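Local coordinates for protein 3-oxosteroid 1-dehydrogenase (Sterolibacterium denitrificans, PDB 7P18) that probably uses FAD to introduce a double bond at the 1,2-position of the A ring of 3-oxosteroids, passing the electrons to an acceptor, at residues Trp322-His327 and Met489-Gly494; Gly336-Arg341 and Ser361-Phe366; Arg313-Asp318 and Gly501-Lys506; Leu268-Phe273 and Gly525-Ser530. All coordinates share one frame; numbering follows the deposited sequence.

From the N terminus, residues 268-273 follow a strand of the parallel Rossmann-type sheet, 313-318 and 322-327 lie on or beside consecutive strands of an antiparallel sheet, and 336-341 form the loop beyond strand 335-336. The innermost loop closes first, when 336-341 meets 361-366 at the steroid (interaction 2). Strand 486-502 then returns to pair with 322-327 (interaction 1) and with 313-318 (interaction 3). Interaction 4, with 525-530, closes the widest loop, at the FAD diphosphate. All four nest without crossing. Interactions 1 and 2 touch through Pro-324 and Leu-337, interactions 3 and 4 through Leu-502 and Ala-529, so the antiparallel sheet connects the steroid pocket with the diphosphate end of the cofactor site.

Interaction 1. Residues Trp322-His327 and Met489-Gly494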
# COMPACT_ATOMS: atom_id res chain seq x y z
N TRP A 322 1.20 3.51 -8.16
CA TRP A 322 -0.10 4.06 -8.66
C TRP A 322 -1.26 3.25 -8.05
O TRP A 322 -1.13 2.01 -7.82
CB TRP A 322 -0.20 4.07 -10.18
CG TRP A 322 0.97 4.66 -10.90
CD1 TRP A 322 1.82 4.01 -11.73
CD2 TRP A 322 1.39 6.04 -10.87
NE1 TRP A 322 2.75 4.90 -12.22
CE2 TRP A 322 2.54 6.13 -11.67
CE3 TRP A 322 0.93 7.19 -10.22
CZ2 TRP A 322 3.22 7.34 -11.88
CZ3 TRP A 322 1.64 8.37 -10.37
CH2 TRP A 322 2.75 8.45 -11.21
N VAL A 323 -2.36 3.94 -7.79
CA VAL A 323 -3.69 3.30 -7.59
C VAL A 323 -4.74 4.23 -8.19
O VAL A 323 -4.68 5.44 -7.95
CB VAL A 323 -3.95 2.95 -6.11
CG1 VAL A 323 -4.10 4.15 -5.18
CG2 VAL A 323 -5.13 2.01 -5.92
N PRO A 324 -5.77 3.73 -8.90
CA PRO A 324 -6.92 4.56 -9.25
C PRO A 324 -7.55 5.02 -7.94
O PRO A 324 -7.72 4.23 -7.05
CB PRO A 324 -7.86 3.63 -10.06
CG PRO A 324 -7.41 2.23 -9.72
CD PRO A 324 -5.92 2.36 -9.41
N SER A 325 -7.88 6.31 -7.81
CA SER A 325 -8.37 6.85 -6.52
C SER A 325 -9.59 7.77 -6.75
O SER A 325 -9.75 8.31 -7.86
CB SER A 325 -7.30 7.58 -5.74
OG SER A 325 -7.03 8.83 -6.36
N ILE A 326 -10.36 7.93 -5.68
CA ILE A 326 -11.69 8.62 -5.66
C ILE A 326 -11.68 9.72 -4.60
O ILE A 326 -11.43 9.44 -3.39
CB ILE A 326 -12.82 7.61 -5.33
CG1 ILE A 326 -12.87 6.44 -6.30
CG2 ILE A 326 -14.18 8.31 -5.21
CD1 ILE A 326 -13.08 6.81 -7.72
N HIS A 327 -12.08 10.91 -5.02
CA HIS A 327 -12.24 12.09 -4.14
C HIS A 327 -13.49 11.83 -3.28
O HIS A 327 -14.55 11.44 -3.85
CB HIS A 327 -12.39 13.36 -4.95
CG HIS A 327 -12.91 14.49 -4.14
ND1 HIS A 327 -12.15 15.14 -3.20
CD2 HIS A 327 -14.13 15.05 -4.11
CE1 HIS A 327 -12.90 16.04 -2.60
NE2 HIS A 327 -14.11 16.01 -3.15
N MET A 489 -18.02 7.23 -11.89
CA MET A 489 -17.09 7.69 -10.85
C MET A 489 -15.79 8.13 -11.55
O MET A 489 -15.44 7.60 -12.63
CB MET A 489 -16.86 6.62 -9.79
CG MET A 489 -18.14 6.32 -9.03
SD MET A 489 -17.96 4.97 -7.84
CE MET A 489 -17.06 5.76 -6.51
N ARG A 490 -15.22 9.19 -11.02
CA ARG A 490 -13.99 9.80 -11.55
C ARG A 490 -12.79 9.08 -10.93
O ARG A 490 -12.58 9.20 -9.71
CB ARG A 490 -13.96 11.30 -11.23
CG ARG A 490 -12.68 11.99 -11.70
CD ARG A 490 -12.55 13.42 -11.17
NE ARG A 490 -13.03 13.54 -9.80
CZ ARG A 490 -13.88 14.46 -9.35
NH1 ARG A 490 -14.21 15.51 -10.09
NH2 ARG A 490 -14.35 14.35 -8.11
N VAL A 491 -12.03 8.40 -11.76
CA VAL A 491 -10.82 7.66 -11.32
C VAL A 491 -9.58 8.53 -11.59
O VAL A 491 -9.15 8.71 -12.75
CB VAL A 491 -10.78 6.29 -12.01
CG1 VAL A 491 -9.54 5.59 -11.62
CG2 VAL A 491 -11.97 5.42 -11.60
N ASP A 492 -9.00 9.03 -10.51
CA ASP A 492 -7.76 9.84 -10.59
C ASP A 492 -6.54 8.91 -10.64
O ASP A 492 -6.62 7.75 -10.14
CB ASP A 492 -7.69 10.78 -9.39
CG ASP A 492 -8.59 12.00 -9.55
OD1 ASP A 492 -8.56 12.57 -10.63
OD2 ASP A 492 -9.31 12.33 -8.57
N ALA A 493 -5.44 9.38 -11.21
CA ALA A 493 -4.15 8.62 -11.16
C ALA A 493 -3.56 8.82 -9.78
O ALA A 493 -2.66 9.69 -9.64
CB ALA A 493 -3.21 9.11 -12.25
N GLY A 494 -4.11 8.13 -8.78
CA GLY A 494 -3.68 8.17 -7.38
C GLY A 494 -2.42 7.34 -7.14
O GLY A 494 -1.84 6.81 -8.09
O HOH W 1 -11.93 11.30 -8.07
O HOH W 2 -14.98 11.70 -6.53
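Val-323 N reaches Gly-494 O from well above the carbonyl plane, 66° out of it, an uncommon approach for a bond (2.9 Å) in an antiparallel ladder. The cause is probably the inverse gamma turn centred on Ala-493, which kinks strand 486-502 where it pairs with strand 320-326 in the curled antiparallel sheet. Beyond the kink the pairing is regular: Asp-492 N gives Ser-325 O a nearly straight bond of 2.8 Å in the carbonyl plane, and Ser-325 N returns one to Asp-492 O. The side chains of Val-323, Ser-325 and Asp-492 share one face of the sheet, where Gly-494 has none. With its first torsion at 73°, Ser-325 places OG between its own backbone N and carbonyl carbon and over Gly-494 CA (3.6 Å); OG is satisfied by Trp-292 O and by Gln-334 NE2, which also bonds Asp-492 OD2. Past the bridged residues, the side chain of Ile-326 meets that of Met-489 at about a right angle, CG2 being 4.1 Å from CE. At the partly exposed end the main chains part and water fills in. One water accepts from His-327 N and from Arg-490 NE, in the plane of the guanidinium, and lies 2.9 Å from Asp-492 OD2.

Interaction 2. Residues Gly336-Arg341 and Ser361-Phe366; sequences GLFAER and SPYLEF. With ANB (androsta-1,4-diene-3,17-dione), chain D.
The steroid pocket takes part of its wall from Phe-338 and Tyr-363, which meet as a T-shaped (edge-to-face) pair where the loop after strand 335-336 touches the start of helix 363-377. The edge of Phe-338 points at the face of Tyr-363, the planes at 85°, with CD1 of Phe-338 above the centre of the tyrosine ring and 3.9 Å from Tyr-363 CE1. One face of Phe-338 is left for the bound androstadienedione, whose C11 lies 3.6 Å from Phe-338 CG, toward the rim of the ring. Tyr-363 CZ comes to 3.5 Å from steroid C2 in the dienone ring, and its hydroxyl is hydrogen-bonded to that of Tyr-118; Tyr-536 OH and Gly-540 N also bind the steroid. Behind the aromatic pair, the buried guanidinium of Arg-341 joins the loop to the residue just before the helix N-cap. NE and NH2 grip Leu-337 O side-on, within the guanidinium plane, while NH1 bonds Ser-361 O at 3.0 Å. These three bonds fix the rotation of the group. The bend at the third torsion (chi3 -80°) turns the guanidinium toward these carbonyls; short of it, Arg-341 CD makes an off-centre CH-pi contact, 4.3 Å from the centroid of the Phe-366 ring.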
# COMPACT_ATOMS: atom_id res chain seq x y z
N GLY A 336 -8.44 4.58 -2.55
CA GLY A 336 -7.97 3.72 -3.65
C GLY A 336 -8.98 2.63 -3.98
O GLY A 336 -9.66 2.13 -3.06
N LEU A 337 -9.09 2.29 -5.25
CA LEU A 337 -9.92 1.17 -5.74
C LEU A 337 -8.99 -0.04 -5.93
O LEU A 337 -8.42 -0.17 -7.00
CB LEU A 337 -10.60 1.59 -7.04
CG LEU A 337 -11.59 2.76 -6.93
CD1 LEU A 337 -12.31 2.95 -8.24
CD2 LEU A 337 -12.59 2.61 -5.80
N PHE A 338 -8.79 -0.84 -4.88
CA PHE A 338 -7.84 -1.98 -4.92
C PHE A 338 -8.50 -3.22 -5.51
O PHE A 338 -7.86 -3.84 -6.39
CB PHE A 338 -7.25 -2.27 -3.55
CG PHE A 338 -6.46 -1.11 -2.99
CD1 PHE A 338 -5.13 -0.94 -3.32
CD2 PHE A 338 -7.06 -0.19 -2.15
CE1 PHE A 338 -4.40 0.10 -2.79
CE2 PHE A 338 -6.32 0.88 -1.65
CZ PHE A 338 -5.00 1.02 -1.97
N ALA A 339 -9.70 -3.56 -5.04
CA ALA A 339 -10.34 -4.87 -5.33
C ALA A 339 -11.56 -4.75 -6.25
O ALA A 339 -11.86 -5.71 -6.98
CB ALA A 339 -10.78 -5.49 -4.02
N GLU A 340 -12.32 -3.65 -6.11
CA GLU A 340 -13.74 -3.57 -6.57
C GLU A 340 -13.81 -3.50 -8.09
O GLU A 340 -14.86 -3.88 -8.67
CB GLU A 340 -14.46 -2.37 -5.95
CG GLU A 340 -14.37 -2.31 -4.45
CD GLU A 340 -13.28 -1.37 -3.95
OE1 GLU A 340 -12.09 -1.54 -4.37
OE2 GLU A 340 -13.60 -0.51 -3.10
N ARG A 341 -12.75 -3.05 -8.77
CA ARG A 341 -12.73 -2.96 -10.25
C ARG A 341 -12.86 -4.37 -10.89
O ARG A 341 -13.29 -4.46 -12.05
CB ARG A 341 -11.46 -2.29 -10.78
CG ARG A 341 -11.28 -0.84 -10.34
CD ARG A 341 -9.89 -0.32 -10.69
NE ARG A 341 -8.90 -0.78 -9.72
CZ ARG A 341 -8.00 -1.74 -9.94
NH1 ARG A 341 -7.91 -2.34 -11.11
NH2 ARG A 341 -7.13 -2.04 -8.99
N SER A 361 -6.79 -5.17 -13.95
CA SER A 361 -5.31 -5.01 -13.89
C SER A 361 -4.90 -4.78 -12.43
O SER A 361 -5.54 -4.02 -11.70
CB SER A 361 -4.83 -3.90 -14.78
OG SER A 361 -3.46 -3.58 -14.51
N PRO A 362 -3.75 -5.32 -11.97
CA PRO A 362 -3.14 -4.82 -10.75
C PRO A 362 -3.06 -3.28 -10.81
O PRO A 362 -2.87 -2.74 -11.91
CB PRO A 362 -1.73 -5.44 -10.75
CG PRO A 362 -1.93 -6.72 -11.56
CD PRO A 362 -2.93 -6.35 -12.64
N TYR A 363 -3.20 -2.63 -9.65
CA TYR A 363 -3.32 -1.15 -9.55
C TYR A 363 -2.07 -0.45 -10.11
O TYR A 363 -2.24 0.63 -10.72
CB TYR A 363 -3.64 -0.69 -8.14
CG TYR A 363 -3.13 -1.56 -7.02
CD1 TYR A 363 -3.80 -2.73 -6.70
CD2 TYR A 363 -2.04 -1.22 -6.27
CE1 TYR A 363 -3.38 -3.54 -5.66
CE2 TYR A 363 -1.59 -2.03 -5.23
CZ TYR A 363 -2.25 -3.21 -4.94
OH TYR A 363 -1.83 -4.07 -3.94
N LEU A 364 -0.86 -0.99 -9.91
CA LEU A 364 0.35 -0.32 -10.46
C LEU A 364 0.26 -0.17 -11.97
O LEU A 364 0.43 0.95 -12.51
CB LEU A 364 1.60 -1.11 -10.06
CG LEU A 364 2.91 -0.54 -10.59
CD1 LEU A 364 3.27 0.77 -9.92
CD2 LEU A 364 4.06 -1.53 -10.37
N GLU A 365 -0.05 -1.27 -12.66
CA GLU A 365 -0.13 -1.28 -14.14
C GLU A 365 -1.34 -0.47 -14.59
O GLU A 365 -1.24 0.12 -15.68
CB GLU A 365 -0.17 -2.72 -14.64
CG GLU A 365 1.23 -3.34 -14.68
CD GLU A 365 1.78 -3.81 -13.36
OE1 GLU A 365 0.95 -4.05 -12.47
OE2 GLU A 365 3.04 -3.91 -13.23
N PHE A 366 -2.42 -0.44 -13.80
CA PHE A 366 -3.62 0.37 -14.13
C PHE A 366 -3.22 1.86 -14.20
O PHE A 366 -3.52 2.51 -15.20
CB PHE A 366 -4.71 0.06 -13.11
CG PHE A 366 -6.04 0.69 -13.45
CD1 PHE A 366 -6.22 2.04 -13.26
CD2 PHE A 366 -7.13 -0.10 -13.85
CE1 PHE A 366 -7.42 2.64 -13.56
CE2 PHE A 366 -8.35 0.50 -14.12
CZ PHE A 366 -8.50 1.87 -13.96
C1 ANB D . -3.41 -3.22 -1.09
C10 ANB D . -4.24 -4.41 -0.73
C11 ANB D . -6.18 -2.87 0.09
C12 ANB D . -7.37 -2.67 1.05
C13 ANB D . -8.17 -3.95 1.18
C14 ANB D . -7.24 -5.04 1.72
C15 ANB D . -8.19 -6.16 2.15
C16 ANB D . -9.41 -5.42 2.70
C17 ANB D . -9.28 -3.99 2.23
C18 ANB D . -8.88 -4.34 -0.14
C19 ANB D . -4.95 -4.89 -2.03
C2 ANB D . -2.12 -3.28 -1.46
C3 ANB D . -1.34 -4.50 -1.24
C4 ANB D . -2.01 -5.50 -0.42
C5 ANB D . -3.34 -5.53 -0.23
C6 ANB D . -4.00 -6.72 0.41
C7 ANB D . -5.10 -6.35 1.40
C8 ANB D . -6.07 -5.35 0.79
C9 ANB D . -5.28 -4.08 0.40
O1 ANB D . -0.20 -4.64 -1.68
O2 ANB D . -9.95 -3.06 2.61

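Interaction 3. Residues Arg313-Asp318 and Gly501-Lys506; sequences RAELMD and GLLTDK
Gly-501 and Glu-315 form the tight side of this contact, a hydrogen-bonded antiparallel pair near the edge of the curled antiparallel sheet, where strand 314-315 meets the end of strand 486-502. Gly-501 N gives Glu-315 O a bond of 3.0 Å, nearly along the C=O axis, and Glu-315 N answers to Gly-501 O. At the next pair, Ala-314 with Leu-502, the CA atoms come within 4.3 Å and the side chains diverge. A third bond, Leu-503 N to Arg-313 O, is almost straight (2.8 Å, 175°). The chain of Met-317, bent at its second and third torsions, brings SD to 3.7 Å from Gly-501 CA.

The looser side is partly exposed. There Arg-313, its chain extended from CG to NE, runs beside Leu-503, pointing the same way, and holds Glu-315 OE2 with NE and NH2 in a salt bridge; NH1 turns to Glu-513. An alanine in place of Glu-315 is likely to leave Arg-313 with one carboxylate fewer and to uncover the methyl groups of Leu-503. Those methyls fork across the carboxylate, CD1 3.6 Å from Glu-315 OE1 and CD2 3.6 Å from Glu-315 OE2.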
# COMPACT_ATOMS: atom_id res chain seq x y z
N ARG A 313 22.85 8.70 -4.27
CA ARG A 313 22.23 8.47 -5.60
C ARG A 313 20.75 8.11 -5.43
O ARG A 313 20.38 7.46 -4.42
CB ARG A 313 22.97 7.36 -6.35
CG ARG A 313 22.37 7.00 -7.70
CD ARG A 313 23.37 6.20 -8.49
NE ARG A 313 22.74 5.69 -9.68
CZ ARG A 313 22.52 6.41 -10.76
NH1 ARG A 313 22.91 7.68 -10.81
NH2 ARG A 313 21.91 5.86 -11.80
N ALA A 314 19.92 8.54 -6.37
CA ALA A 314 18.47 8.18 -6.41
C ALA A 314 18.15 7.46 -7.71
O ALA A 314 18.79 7.74 -8.74
CB ALA A 314 17.62 9.41 -6.22
N GLU A 315 17.17 6.57 -7.70
CA GLU A 315 16.73 5.84 -8.90
C GLU A 315 15.22 5.65 -8.87
O GLU A 315 14.63 5.77 -7.78
CB GLU A 315 17.43 4.47 -9.04
CG GLU A 315 18.89 4.58 -9.44
CD GLU A 315 19.60 3.27 -9.72
OE1 GLU A 315 18.95 2.17 -9.68
OE2 GLU A 315 20.81 3.36 -10.03
N LEU A 316 14.66 5.35 -10.04
CA LEU A 316 13.22 5.07 -10.24
C LEU A 316 12.35 6.28 -9.82
O LEU A 316 11.17 6.08 -9.57
CB LEU A 316 12.88 3.79 -9.48
CG LEU A 316 13.60 2.54 -9.99
CD1 LEU A 316 13.37 1.35 -9.08
CD2 LEU A 316 13.16 2.26 -11.40
N MET A 317 12.88 7.51 -9.82
CA MET A 317 12.17 8.66 -9.20
C MET A 317 10.93 9.03 -10.03
O MET A 317 10.07 9.75 -9.50
CB MET A 317 13.12 9.84 -9.04
CG MET A 317 14.19 9.58 -7.99
SD MET A 317 13.59 9.55 -6.35
CE MET A 317 13.40 11.31 -6.02
N ASP A 318 10.85 8.56 -11.26
CA ASP A 318 9.71 8.84 -12.17
C ASP A 318 8.53 7.88 -11.89
O ASP A 318 7.47 8.09 -12.51
CB ASP A 318 10.17 8.88 -13.62
CG ASP A 318 10.83 7.61 -14.13
OD1 ASP A 318 11.46 6.91 -13.35
OD2 ASP A 318 10.66 7.31 -15.29
N GLY A 501 13.63 6.36 -5.02
CA GLY A 501 14.25 6.94 -3.83
C GLY A 501 15.72 6.67 -3.81
O GLY A 501 16.30 6.38 -4.87
N LEU A 502 16.29 6.76 -2.63
CA LEU A 502 17.74 6.59 -2.43
C LEU A 502 18.14 5.17 -2.84
O LEU A 502 17.47 4.21 -2.46
CB LEU A 502 18.07 6.85 -0.96
CG LEU A 502 17.69 8.23 -0.42
CD1 LEU A 502 18.17 8.38 0.99
CD2 LEU A 502 18.24 9.34 -1.30
N LEU A 503 19.19 5.07 -3.65
CA LEU A 503 19.74 3.77 -4.07
C LEU A 503 20.41 3.13 -2.87
O LEU A 503 21.18 3.82 -2.14
CB LEU A 503 20.71 3.96 -5.24
CG LEU A 503 21.31 2.66 -5.77
CD1 LEU A 503 20.23 1.75 -6.32
CD2 LEU A 503 22.37 2.98 -6.81
N THR A 504 20.12 1.87 -2.62
CA THR A 504 20.76 1.08 -1.56
C THR A 504 21.36 -0.20 -2.14
O THR A 504 21.01 -0.60 -3.27
CB THR A 504 19.77 0.72 -0.43
OG1 THR A 504 18.68 -0.07 -0.96
CG2 THR A 504 19.24 1.99 0.21
N ASP A 505 22.17 -0.85 -1.32
CA ASP A 505 22.75 -2.19 -1.57
C ASP A 505 21.90 -3.21 -0.82
O ASP A 505 20.84 -2.85 -0.25
CB ASP A 505 24.23 -2.26 -1.22
CG ASP A 505 24.55 -2.18 0.26
OD1 ASP A 505 23.61 -2.29 1.09
OD2 ASP A 505 25.77 -2.04 0.60
N LYS A 506 22.36 -4.46 -0.83
CA LYS A 506 21.63 -5.63 -0.28
C LYS A 506 21.44 -5.52 1.23
O LYS A 506 20.60 -6.23 1.76
CB LYS A 506 22.38 -6.91 -0.65
CG LYS A 506 23.73 -7.03 0.03
CD LYS A 506 24.41 -8.35 -0.19
CE LYS A 506 25.76 -8.36 0.48
NZ LYS A 506 26.51 -9.54 -0.00

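Interaction 4. Residues Leu268-Phe273 and Gly525-Ser530; sequences LGAGGF and GNNSAS. With FAD (flavin-adenine dinucleotide), chain C.
Leu-268, at the end of a strand in the five-stranded parallel sheet of the Rossmann-type FAD domain, lays CB 3.4 Å from Asn-527 OD1. The chain then enters the loop that lines the cofactor, where Gly-269 O packs against C5B of the adenosine ribose. Ala-270 N makes the direct hydrogen bond of the contact, to Asn-527 OD1 (3.1 Å, 162°), and its CB rests on the same oxygen, while Ala-270 O faces C8A of the adenine at 3.2 Å. The amide gets there because Asn-527 CG stands opposite its own backbone N (chi1 -156°), directed at the loop; OD1 also accepts from Thr-303 OG1. With a leucine instead of Asn-527, Ala-270 N and the Thr-303 hydroxyl would probably lose their common acceptor and the loop would be less firmly placed beside the adenosine. Gly-271, with positive phi, lies against the diphosphate, where a side chain would be crowded by O3P. Its O packs 3.2 Å from Asn-527 CA, and its N donates to a water that also accepts from Asn-527 N and donates to FAD O2P (2.7 Å). Gly-272 N and Asn-526 ND2 both donate to a second water. Asn-526 itself binds the cofactor twice, through N to O2P (2.8 Å) and through ND2 to the ribityl O3' (3.0 Å). The chemistry thus implies that, within this contact, the phosphate oxygen O2P is met by a neutral backbone N-H and a water, not by a cationic side chain, and that the glycines let the backbone come close.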
# COMPACT_ATOMS: atom_id res chain seq x y z
N LEU A 268 17.02 5.67 7.54
CA LEU A 268 15.98 6.54 6.94
C LEU A 268 14.80 5.65 6.53
O LEU A 268 14.92 4.94 5.50
CB LEU A 268 16.56 7.28 5.74
CG LEU A 268 17.75 8.19 6.09
CD1 LEU A 268 18.24 8.88 4.84
CD2 LEU A 268 17.41 9.19 7.20
N GLY A 269 13.72 5.70 7.29
CA GLY A 269 12.44 5.04 6.96
C GLY A 269 11.27 6.02 7.01
O GLY A 269 10.26 5.71 7.65
N ALA A 270 11.41 7.15 6.34
CA ALA A 270 10.49 8.30 6.45
C ALA A 270 9.48 8.31 5.32
O ALA A 270 8.82 9.35 5.16
CB ALA A 270 11.30 9.57 6.43
N GLY A 271 9.41 7.25 4.51
CA GLY A 271 8.49 7.22 3.36
C GLY A 271 8.96 8.03 2.19
O GLY A 271 10.15 8.43 2.16
N GLY A 272 8.05 8.29 1.24
CA GLY A 272 8.38 8.88 -0.05
C GLY A 272 8.16 10.39 -0.10
O GLY A 272 8.33 11.07 0.94
N PHE A 273 7.76 10.87 -1.26
CA PHE A 273 7.59 12.34 -1.50
C PHE A 273 6.23 12.60 -2.16
O PHE A 273 6.07 13.69 -2.73
CB PHE A 273 8.77 12.85 -2.32
CG PHE A 273 8.94 12.31 -3.72
CD1 PHE A 273 8.32 12.90 -4.80
CD2 PHE A 273 9.79 11.25 -3.97
CE1 PHE A 273 8.53 12.45 -6.08
CE2 PHE A 273 9.98 10.80 -5.26
CZ PHE A 273 9.35 11.38 -6.31
N GLY A 525 12.08 1.04 2.80
CA GLY A 525 10.71 1.43 2.44
C GLY A 525 10.68 2.44 1.32
O GLY A 525 11.58 2.42 0.44
N ASN A 526 9.63 3.25 1.24
CA ASN A 526 9.44 4.12 0.05
C ASN A 526 10.44 5.29 0.06
O ASN A 526 10.53 6.02 -0.96
CB ASN A 526 8.01 4.64 -0.07
CG ASN A 526 6.97 3.57 -0.29
OD1 ASN A 526 7.31 2.39 -0.50
ND2 ASN A 526 5.70 3.99 -0.25
N ASN A 527 11.17 5.47 1.15
CA ASN A 527 12.35 6.38 1.22
C ASN A 527 13.44 5.90 0.26
O ASN A 527 14.24 6.74 -0.18
CB ASN A 527 12.82 6.44 2.67
CG ASN A 527 13.58 7.67 3.09
OD1 ASN A 527 13.57 7.97 4.27
ND2 ASN A 527 14.27 8.33 2.17
N SER A 528 13.46 4.61 -0.08
CA SER A 528 14.49 3.95 -0.91
C SER A 528 13.91 3.63 -2.29
O SER A 528 12.71 3.44 -2.43
CB SER A 528 15.04 2.69 -0.20
OG SER A 528 14.11 1.61 -0.28
N ALA A 529 14.77 3.55 -3.28
CA ALA A 529 14.42 2.98 -4.60
C ALA A 529 13.99 1.52 -4.43
O ALA A 529 14.73 0.74 -3.80
CB ALA A 529 15.57 3.11 -5.54
N SER A 530 12.83 1.17 -4.99
CA SER A 530 12.13 -0.11 -4.84
C SER A 530 12.99 -1.28 -5.33
O SER A 530 13.44 -1.28 -6.51
CB SER A 530 10.83 -0.11 -5.61
OG SER A 530 10.19 -1.37 -5.50
PA FAD C . 5.16 5.14 5.96
O1A FAD C . 4.43 3.92 6.38
O2A FAD C . 4.26 6.20 5.39
O5B FAD C . 5.95 5.69 7.22
C5B FAD C . 6.77 6.87 7.08
C4B FAD C . 6.69 7.65 8.35
O4B FAD C . 7.75 8.64 8.37
C3B FAD C . 5.38 8.43 8.58
O3B FAD C . 4.84 8.17 9.87
C2B FAD C . 5.79 9.90 8.39
O2B FAD C . 4.93 10.81 9.06
C1B FAD C . 7.25 9.86 8.85
N9A FAD C . 8.08 10.97 8.36
C8A FAD C . 8.00 11.64 7.18
N7A FAD C . 8.85 12.66 7.11
C5A FAD C . 9.54 12.62 8.32
C6A FAD C . 10.57 13.41 8.86
N6A FAD C . 11.07 14.51 8.26
N1A FAD C . 11.03 13.09 10.08
C2A FAD C . 10.50 12.02 10.70
N3A FAD C . 9.48 11.25 10.33
C4A FAD C . 9.06 11.59 9.09
N1 FAD C . 1.54 -1.98 0.67
C2 FAD C . 1.74 -3.30 0.89
O2 FAD C . 2.83 -3.83 0.62
N3 FAD C . 0.79 -4.07 1.42
C4 FAD C . -0.52 -3.66 1.53
O4 FAD C . -1.32 -4.38 2.13
C4X FAD C . -0.80 -2.29 1.28
N5 FAD C . -2.04 -1.84 1.40
C5X FAD C . -2.25 -0.49 1.23
C6 FAD C . -3.55 0.03 1.45
C7 FAD C . -3.79 1.40 1.42
C7M FAD C . -5.18 1.94 1.69
C8 FAD C . -2.72 2.28 1.22
C8M FAD C . -2.95 3.78 1.22
C9 FAD C . -1.46 1.78 0.92
C9A FAD C . -1.19 0.40 0.97
N10 FAD C . 0.08 -0.14 0.69
C10 FAD C . 0.32 -1.50 0.86
C1' FAD C . 1.24 0.74 0.47
C2' FAD C . 2.00 0.93 1.80
O2' FAD C . 1.16 1.38 2.86
C3' FAD C . 3.20 1.88 1.66
O3' FAD C . 3.89 1.70 0.42
C4' FAD C . 4.14 1.74 2.85
O4' FAD C . 3.37 1.91 4.03
C5' FAD C . 5.30 2.71 2.84
O5' FAD C . 6.01 2.49 4.07
P FAD C . 7.14 3.51 4.53
O1P FAD C . 7.57 2.96 5.82
O2P FAD C . 8.09 3.82 3.46
O3P FAD C . 6.30 4.88 4.84
O HOH W 3 10.53 4.62 4.23
O HOH W 4 5.57 6.88 0.46